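Local coordinates for protein glycoside transferase (Listeria monocytogenes, PDB 6R2M) that is an extracellular, monomeric glycoside hydrolase linked to exopolysaccharide, and may also have transferase activity, at residues A[190-195]-A[200-205]; A[186-191]-A[251-256]. All blocks are in the same frame, centred on the assembly; numbering follows the deposited sequence.

Contact 1. Residues A[190-195]-A[200-205]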
ATOM      1  N   PHE A 190     -10.065  14.348  -2.902  1.00  7.05           N
ATOM      2  CA  PHE A 190     -11.023  13.465  -2.252  1.00  7.60           C
ATOM      3  C   PHE A 190     -11.141  13.804  -0.773  1.00  7.73           C
ATOM      4  O   PHE A 190     -10.136  14.086  -0.107  1.00  8.64           O
ATOM      5  CB  PHE A 190     -10.579  12.011  -2.364  1.00  6.78           C
ATOM      6  CG  PHE A 190     -10.626  11.453  -3.749  1.00  6.49           C
ATOM      7  CD1 PHE A 190     -11.793  10.915  -4.254  1.00  8.34           C
ATOM      8  CD2 PHE A 190      -9.471  11.408  -4.537  1.00  7.44           C
ATOM      9  CE1 PHE A 190     -11.824  10.367  -5.524  1.00  6.25           C
ATOM     10  CE2 PHE A 190      -9.502  10.868  -5.814  1.00  7.17           C
ATOM     11  CZ  PHE A 190     -10.669  10.345  -6.303  1.00  6.95           C
ATOM     12  N   THR A 191     -12.370  13.733  -0.254  1.00  7.57           N
ATOM     13  CA  THR A 191     -12.573  13.636   1.188  1.00  9.41           C
ATOM     14  C   THR A 191     -12.067  12.281   1.649  1.00  9.46           C
ATOM     15  O   THR A 191     -12.579  11.249   1.203  1.00  9.69           O
ATOM     16  CB  THR A 191     -14.052  13.757   1.537  1.00  9.23           C
ATOM     17  OG1 THR A 191     -14.789  12.874   0.689  1.00  8.24           O
ATOM     18  CG2 THR A 191     -14.546  15.171   1.361  1.00 11.68           C
ATOM     19  N   GLU A 192     -11.084  12.271   2.540  1.00  8.01           N
ATOM     20  CA  GLU A 192     -10.395  11.024   2.836  1.00  6.10           C
ATOM     21  C   GLU A 192     -11.120  10.145   3.839  1.00 10.11           C
ATOM     22  O   GLU A 192     -10.821   8.947   3.909  1.00 10.05           O
ATOM     23  CB  GLU A 192      -8.996  11.307   3.387  1.00  8.84           C
ATOM     24  CG  GLU A 192      -8.111  12.079   2.424  1.00 11.05           C
ATOM     25  CD  GLU A 192      -8.087  13.575   2.701  1.00 12.31           C
ATOM     26  OE1 GLU A 192      -9.077  14.107   3.249  1.00 12.08           O
ATOM     27  OE2 GLU A 192      -7.063  14.224   2.379  1.00 12.30           O
ATOM     28  N   VAL A 193     -12.038  10.694   4.626  1.00  8.99           N
ATOM     29  CA  VAL A 193     -12.558  10.000   5.799  1.00  7.97           C
ATOM     30  C   VAL A 193     -14.059   9.787   5.656  1.00 10.27           C
ATOM     31  O   VAL A 193     -14.808  10.724   5.357  1.00 10.70           O
ATOM     32  CB  VAL A 193     -12.249  10.774   7.093  1.00  9.59           C
ATOM     33  CG1 VAL A 193     -12.781  10.010   8.295  1.00 15.40           C
ATOM     34  CG2 VAL A 193     -10.754  10.993   7.246  1.00 12.16           C
ATOM     35  N   PHE A 194     -14.496   8.562   5.917  1.00  8.38           N
ATOM     36  CA  PHE A 194     -15.906   8.202   5.937  1.00  8.63           C
ATOM     37  C   PHE A 194     -16.254   7.861   7.380  1.00 11.19           C
ATOM     38  O   PHE A 194     -15.619   6.994   7.985  1.00 10.12           O
ATOM     39  CB  PHE A 194     -16.156   7.035   4.974  1.00  9.50           C
ATOM     40  CG  PHE A 194     -17.590   6.590   4.893  1.00 11.59           C
ATOM     41  CD1 PHE A 194     -18.498   7.266   4.095  1.00  8.62           C
ATOM     42  CD2 PHE A 194     -18.012   5.465   5.587  1.00 12.56           C
ATOM     43  CE1 PHE A 194     -19.816   6.844   4.009  1.00 11.76           C
ATOM     44  CE2 PHE A 194     -19.330   5.040   5.505  1.00 13.99           C
ATOM     45  CZ  PHE A 194     -20.229   5.735   4.718  1.00 15.18           C
ATOM     46  N   GLN A 195     -17.190   8.608   7.962  1.00 12.60           N
ATOM     47  CA  GLN A 195     -17.533   8.418   9.366  1.00 13.48           C
ATOM     48  C   GLN A 195     -18.992   8.795   9.542  1.00 16.40           C
ATOM     49  O   GLN A 195     -19.425   9.840   9.044  1.00 17.81           O
ATOM     50  CB  GLN A 195     -16.648   9.257  10.296  1.00 16.98           C
ATOM     51  CG  GLN A 195     -17.008   9.115  11.784  1.00 19.00           C
ATOM     52  CD  GLN A 195     -16.067   9.880  12.694  1.00 24.27           C
ATOM     53  OE1 GLN A 195     -15.326  10.749  12.244  1.00 35.89           O
ATOM     54  NE2 GLN A 195     -16.092   9.557  13.987  1.00 28.79           N
ATOM     55  N   GLN A 200     -15.623  13.452   5.284  1.00 10.01           N
ATOM     56  CA  GLN A 200     -14.908  14.604   5.806  1.00 12.04           C
ATOM     57  C   GLN A 200     -13.463  14.538   5.333  1.00 10.58           C
ATOM     58  O   GLN A 200     -12.969  13.483   4.928  1.00 10.20           O
ATOM     59  CB  GLN A 200     -14.964  14.645   7.341  1.00 18.08           C
ATOM     60  CG  GLN A 200     -14.226  13.485   8.003  1.00 25.75           C
ATOM     61  CD  GLN A 200     -15.121  12.516   8.769  1.00 34.99           C
ATOM     62  OE1 GLN A 200     -16.148  12.057   8.262  1.00 32.23           O
ATOM     63  NE2 GLN A 200     -14.698  12.160   9.982  1.00 38.11           N
ATOM     64  N   TYR A 201     -12.795  15.687   5.367  1.00 13.65           N
ATOM     65  CA  TYR A 201     -11.375  15.723   5.047  1.00 11.18           C
ATOM     66  C   TYR A 201     -10.550  15.325   6.265  1.00 11.82           C
ATOM     67  O   TYR A 201     -10.951  15.510   7.417  1.00 11.79           O
ATOM     68  CB  TYR A 201     -10.948  17.108   4.537  1.00 11.72           C
ATOM     69  CG  TYR A 201     -11.466  17.453   3.138  1.00 12.20           C
ATOM     70  CD1 TYR A 201     -10.870  16.921   1.993  1.00 13.20           C
ATOM     71  CD2 TYR A 201     -12.553  18.307   2.971  1.00 10.32           C
ATOM     72  CE1 TYR A 201     -11.353  17.229   0.721  1.00 12.51           C
ATOM     73  CE2 TYR A 201     -13.025  18.629   1.716  1.00 14.21           C
ATOM     74  CZ  TYR A 201     -12.417  18.098   0.591  1.00 17.55           C
ATOM     75  OH  TYR A 201     -12.898  18.416  -0.664  1.00 13.51           O
ATOM     76  N   ALA A 202      -9.374  14.766   5.992  1.00  8.53           N
ATOM     77  CA  ALA A 202      -8.520  14.271   7.060  1.00 11.33           C
ATOM     78  C   ALA A 202      -7.907  15.411   7.860  1.00 11.63           C
ATOM     79  O   ALA A 202      -7.639  15.256   9.060  1.00 13.49           O
ATOM     80  CB  ALA A 202      -7.421  13.387   6.474  1.00 11.56           C
ATOM     81  N   ASP A 203      -7.681  16.550   7.223  1.00 10.63           N
ATOM     82  CA  ASP A 203      -6.986  17.682   7.816  1.00 15.73           C
ATOM     83  C   ASP A 203      -7.692  18.951   7.388  1.00 13.33           C
ATOM     84  O   ASP A 203      -8.241  19.015   6.282  1.00 13.31           O
ATOM     85  CB  ASP A 203      -5.511  17.705   7.374  1.00 15.36           C
ATOM     86  CG  ASP A 203      -4.721  18.814   8.028  1.00 19.08           C
ATOM     87  OD1 ASP A 203      -4.280  18.624   9.177  1.00 28.15           O
ATOM     88  OD2 ASP A 203      -4.544  19.870   7.390  1.00 16.96           O
ATOM     89  N   PRO A 204      -7.737  19.979   8.241  1.00 17.47           N
ATOM     90  CA  PRO A 204      -8.481  21.189   7.870  1.00 17.09           C
ATOM     91  C   PRO A 204      -7.890  21.949   6.691  1.00 17.31           C
ATOM     92  O   PRO A 204      -8.619  22.717   6.058  1.00 23.82           O
ATOM     93  CB  PRO A 204      -8.465  22.040   9.151  1.00 19.67           C
ATOM     94  CG  PRO A 204      -7.621  21.312  10.136  1.00 26.59           C
ATOM     95  CD  PRO A 204      -7.493  19.892   9.689  1.00 22.90           C
ATOM     96  N   SER A 205      -6.613  21.762   6.354  1.00 16.35           N
ATOM     97  CA  SER A 205      -6.048  22.588   5.290  1.00 21.34           C
ATOM     98  C   SER A 205      -5.148  21.863   4.301  1.00 12.61           C
ATOM     99  O   SER A 205      -4.893  22.421   3.229  1.00 20.16           O
ATOM    100  CB  SER A 205      -5.262  23.758   5.889  1.00 24.79           C
ATOM    101  OG  SER A 205      -4.291  23.283   6.799  1.00 28.25           O
TER
HETATM  102  O   HOH W   1      -7.316  16.524   4.105  1.00 10.94           O

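Contact 2. Residues A[186-191]-A[251-256]. Unlike the reference sequence in segment 251-256: K254 (reference Asn).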
ATOM      1  N   ALA A 186     -14.346  14.223  -5.400  1.00  8.51           N
ATOM      2  CA  ALA A 186     -13.129  15.022  -5.316  1.00  7.61           C
ATOM      3  C   ALA A 186     -13.416  16.426  -5.841  1.00  9.60           C
ATOM      4  O   ALA A 186     -14.140  16.587  -6.825  1.00  9.68           O
ATOM      5  CB  ALA A 186     -11.993  14.373  -6.113  1.00  8.54           C
ATOM      6  N   ASP A 187     -12.866  17.451  -5.176  1.00  9.15           N
ATOM      7  CA  ASP A 187     -13.208  18.814  -5.601  1.00 10.27           C
ATOM      8  C   ASP A 187     -12.107  19.849  -5.360  1.00 11.83           C
ATOM      9  O   ASP A 187     -12.359  20.889  -4.730  1.00 13.89           O
ATOM     10  CB  ASP A 187     -14.495  19.258  -4.901  1.00 11.48           C
ATOM     11  CG  ASP A 187     -15.151  20.453  -5.578  1.00 25.74           C
ATOM     12  OD1 ASP A 187     -14.969  20.627  -6.803  1.00 25.13           O
ATOM     13  OD2 ASP A 187     -15.838  21.229  -4.873  1.00 26.40           O
ATOM     14  N   PRO A 188     -10.889  19.643  -5.882  1.00  8.52           N
ATOM     15  CA  PRO A 188     -10.453  18.534  -6.741  1.00  8.35           C
ATOM     16  C   PRO A 188      -9.838  17.371  -5.957  1.00  9.46           C
ATOM     17  O   PRO A 188      -9.424  16.395  -6.578  1.00  9.58           O
ATOM     18  CB  PRO A 188      -9.407  19.200  -7.640  1.00  7.60           C
ATOM     19  CG  PRO A 188      -8.754  20.179  -6.708  1.00 11.06           C
ATOM     20  CD  PRO A 188      -9.829  20.660  -5.747  1.00 10.37           C
ATOM     21  N   PHE A 189      -9.784  17.476  -4.628  1.00  5.81           N
ATOM     22  CA  PHE A 189      -9.236  16.427  -3.784  1.00  7.23           C
ATOM     23  C   PHE A 189     -10.351  15.625  -3.135  1.00  6.96           C
ATOM     24  O   PHE A 189     -11.429  16.145  -2.844  1.00  7.46           O
ATOM     25  CB  PHE A 189      -8.337  17.016  -2.701  1.00  7.35           C
ATOM     26  CG  PHE A 189      -7.271  17.916  -3.238  1.00  7.19           C
ATOM     27  CD1 PHE A 189      -6.184  17.388  -3.931  1.00  7.99           C
ATOM     28  CD2 PHE A 189      -7.346  19.292  -3.040  1.00  9.34           C
ATOM     29  CE1 PHE A 189      -5.189  18.222  -4.431  1.00  9.99           C
ATOM     30  CE2 PHE A 189      -6.348  20.129  -3.536  1.00 12.65           C
ATOM     31  CZ  PHE A 189      -5.273  19.584  -4.229  1.00 10.15           C
ATOM     32  N   PHE A 190     -10.065  14.348  -2.902  1.00  7.05           N
ATOM     33  CA  PHE A 190     -11.023  13.465  -2.252  1.00  7.60           C
ATOM     34  C   PHE A 190     -11.141  13.804  -0.773  1.00  7.73           C
ATOM     35  O   PHE A 190     -10.136  14.086  -0.107  1.00  8.64           O
ATOM     36  CB  PHE A 190     -10.579  12.011  -2.364  1.00  6.78           C
ATOM     37  CG  PHE A 190     -10.626  11.453  -3.749  1.00  6.49           C
ATOM     38  CD1 PHE A 190     -11.793  10.915  -4.254  1.00  8.34           C
ATOM     39  CD2 PHE A 190      -9.471  11.408  -4.537  1.00  7.44           C
ATOM     40  CE1 PHE A 190     -11.824  10.367  -5.524  1.00  6.25           C
ATOM     41  CE2 PHE A 190      -9.502  10.868  -5.814  1.00  7.17           C
ATOM     42  CZ  PHE A 190     -10.669  10.345  -6.303  1.00  6.95           C
ATOM     43  N   THR A 191     -12.370  13.733  -0.254  1.00  7.57           N
ATOM     44  CA  THR A 191     -12.573  13.636   1.188  1.00  9.41           C
ATOM     45  C   THR A 191     -12.067  12.281   1.649  1.00  9.46           C
ATOM     46  O   THR A 191     -12.579  11.249   1.203  1.00  9.69           O
ATOM     47  CB  THR A 191     -14.052  13.757   1.537  1.00  9.23           C
ATOM     48  OG1 THR A 191     -14.789  12.874   0.689  1.00  8.24           O
ATOM     49  CG2 THR A 191     -14.546  15.171   1.361  1.00 11.68           C
ATOM     50  N   GLU A 251      -7.326  24.942   0.265  1.00 23.46           N
ATOM     51  CA  GLU A 251      -8.017  26.204   0.023  1.00 24.05           C
ATOM     52  C   GLU A 251      -7.494  26.894  -1.230  1.00 27.05           C
ATOM     53  O   GLU A 251      -8.272  27.466  -2.002  1.00 30.49           O
ATOM     54  CB  GLU A 251      -7.874  27.105   1.248  1.00 26.28           C
ATOM     55  CG  GLU A 251      -8.213  26.406   2.574  1.00 36.38           C
ATOM     56  CD  GLU A 251      -6.995  25.848   3.317  1.00 38.88           C
ATOM     57  OE1 GLU A 251      -6.766  26.276   4.469  1.00 38.11           O
ATOM     58  OE2 GLU A 251      -6.276  24.973   2.773  1.00 26.44           O
ATOM     59  N   THR A 252      -6.183  26.833  -1.461  1.00 18.32           N
ATOM     60  CA  THR A 252      -5.547  27.526  -2.572  1.00 21.35           C
ATOM     61  C   THR A 252      -5.210  26.611  -3.737  1.00 21.46           C
ATOM     62  O   THR A 252      -4.955  27.109  -4.841  1.00 18.15           O
ATOM     63  CB  THR A 252      -4.250  28.194  -2.102  1.00 20.23           C
ATOM     64  OG1 THR A 252      -3.360  27.177  -1.624  1.00 20.83           O
ATOM     65  CG2 THR A 252      -4.525  29.166  -0.975  1.00 18.59           C
ATOM     66  N   LYS A 253      -5.179  25.298  -3.504  1.00 17.20           N
ATOM     67  CA  LYS A 253      -4.676  24.294  -4.441  1.00 16.23           C
ATOM     68  C   LYS A 253      -3.190  24.487  -4.747  1.00 16.69           C
ATOM     69  O   LYS A 253      -2.677  23.953  -5.735  1.00 19.62           O
ATOM     70  CB  LYS A 253      -5.495  24.269  -5.736  1.00 19.44           C
ATOM     71  CG  LYS A 253      -6.978  24.038  -5.510  1.00 22.53           C
ATOM     72  CD  LYS A 253      -7.649  23.508  -6.769  1.00 33.04           C
ATOM     73  CE  LYS A 253      -8.052  24.618  -7.723  1.00 32.70           C
ATOM     74  NZ  LYS A 253      -8.910  24.079  -8.818  1.00 31.79           N
ATOM     75  N   LYS A 254      -2.487  25.231  -3.907  1.00 16.15           N
ATOM     76  CA  LYS A 254      -1.050  25.409  -4.060  1.00 17.29           C
ATOM     77  C   LYS A 254      -0.289  24.373  -3.237  1.00 14.95           C
ATOM     78  O   LYS A 254      -0.780  23.908  -2.201  1.00 13.18           O
ATOM     79  CB  LYS A 254      -0.641  26.817  -3.635  1.00 19.27           C
ATOM     80  CG  LYS A 254      -1.209  27.878  -4.566  1.00 25.66           C
ATOM     81  CD  LYS A 254      -0.721  29.275  -4.233  1.00 34.94           C
ATOM     82  CE  LYS A 254      -0.691  30.138  -5.486  1.00 35.74           C
ATOM     83  NZ  LYS A 254      -1.423  29.493  -6.617  1.00 39.48           N
ATOM     84  N   PRO A 255       0.903  23.973  -3.678  1.00 13.92           N
ATOM     85  CA  PRO A 255       1.674  22.989  -2.909  1.00 10.37           C
ATOM     86  C   PRO A 255       2.053  23.552  -1.543  1.00 11.95           C
ATOM     87  O   PRO A 255       2.296  24.749  -1.396  1.00 13.90           O
ATOM     88  CB  PRO A 255       2.908  22.732  -3.786  1.00 11.78           C
ATOM     89  CG  PRO A 255       2.607  23.378  -5.111  1.00 22.43           C
ATOM     90  CD  PRO A 255       1.643  24.475  -4.846  1.00 14.51           C
ATOM     91  N   SER A 256       2.071  22.677  -0.525  1.00  9.60           N
ATOM     92  CA  SER A 256       2.505  23.104   0.804  1.00 10.02           C
ATOM     93  C   SER A 256       3.963  23.516   0.802  1.00 13.72           C
ATOM     94  O   SER A 256       4.362  24.405   1.559  1.00 13.82           O
ATOM     95  CB  SER A 256       2.298  21.985   1.816  1.00 14.27           C
ATOM     96  OG  SER A 256       0.941  21.597   1.845  1.00 11.36           O
TER

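Contact 1. Residues A[190-195]-A[200-205]
A classic beta bulge joins strand 193-195 to the end of strand 198-200, with E192 and V193 both facing Q200. The antiparallel pair V193-Q200 is closed by two backbone hydrogen bonds, V193 N to Q200 O (3.0 Å) and Q200 N to V193 O (2.8 Å). Q200 has CG between its own N and carbonyl carbon (chi1 66°) and bends at chi2, which lays the side chain over V193, CG 3.5 Å from V193 CB. Its amide then reaches Q195: NE2 donates to Q195 OE1 (2.7 Å) on a lone pair in the carbonyl plane, with the two amides nearly coplanar, 18° apart. At the other end E192, beside V193 in the bulge, has its carboxylate at the backbone beyond the strand. A202 N donates a hydrogen bond to E192 OE1 from above the carboxylate plane (2.8 Å), while a water lies between E192 OE2 and D203 N, accepting from the latter. T191 CG2 sits over the face of the Y201 ring, 3.7 Å from its centroid and 12° off the normal, a CH-pi contact; R250 makes a cation-pi contact with the same ring. Such pairing is typical of a beta hairpin, here on one side of a three-stranded antiparallel sheet.

Contact 2. Residues A[186-191]-A[251-256]
Loop-to-loop apolar packing brings P188, in the loop between helix 179-183 and strand 193-195, against the aliphatic chain of K253, in the loop that follows strand 247-249. The contact is small, burying 116 Å² in all, and sits toward the periphery of the chain, its centre about 22 Å from the chain's centre. K253 CD lies 3.5 Å from P188 CG and 3.7 Å from P188 CD, the lysine chain passing the proline ring at a slant. The bend at chi3 (-84°) turns CE and NZ off the line of the preceding methylenes, leaving CD to make the close contact. Nearer its backbone the same lysine brings CG to 4.4 Å from F189 CE2, a looser approach. Each loop has a local turn: a cis peptide bond precedes P188, with D187 N hydrogen-bonded to F189 O, while on the other side T252 OG1 accepts from K254 N (3.1 Å), an ST turn that bends the chain around K253. P188 CG also lies 3.9 Å above the plane of the F189 ring, toward its rim. That buried ring meets F233 of helix 228-241 edge-to-face and packs on M209 and Q212 of helix 209-223.

The 186-191 and 190-195 segments overlap at F190 and T191, so contacts 1 and 2 begin from one continuous run of chain, and their centres are 11 Å apart on the same side of the molecule. Segment 200-205 starts at the end of the hairpin's second strand and runs on into the loop, whereas 251-256 arrives only after helices 209-223 and 228-241. Contact 1 is thus local, and contact 2 long-range in sequence. Helix 209-223 packs against both, taking E192 and F190 on I215 and F189 on M209. The contacts also touch directly, through a weak Y201 OH to F189 O hydrogen bond and S205 packing on E251. Run 186-195 thereby joins the small sheet to the loop after strand 247-249.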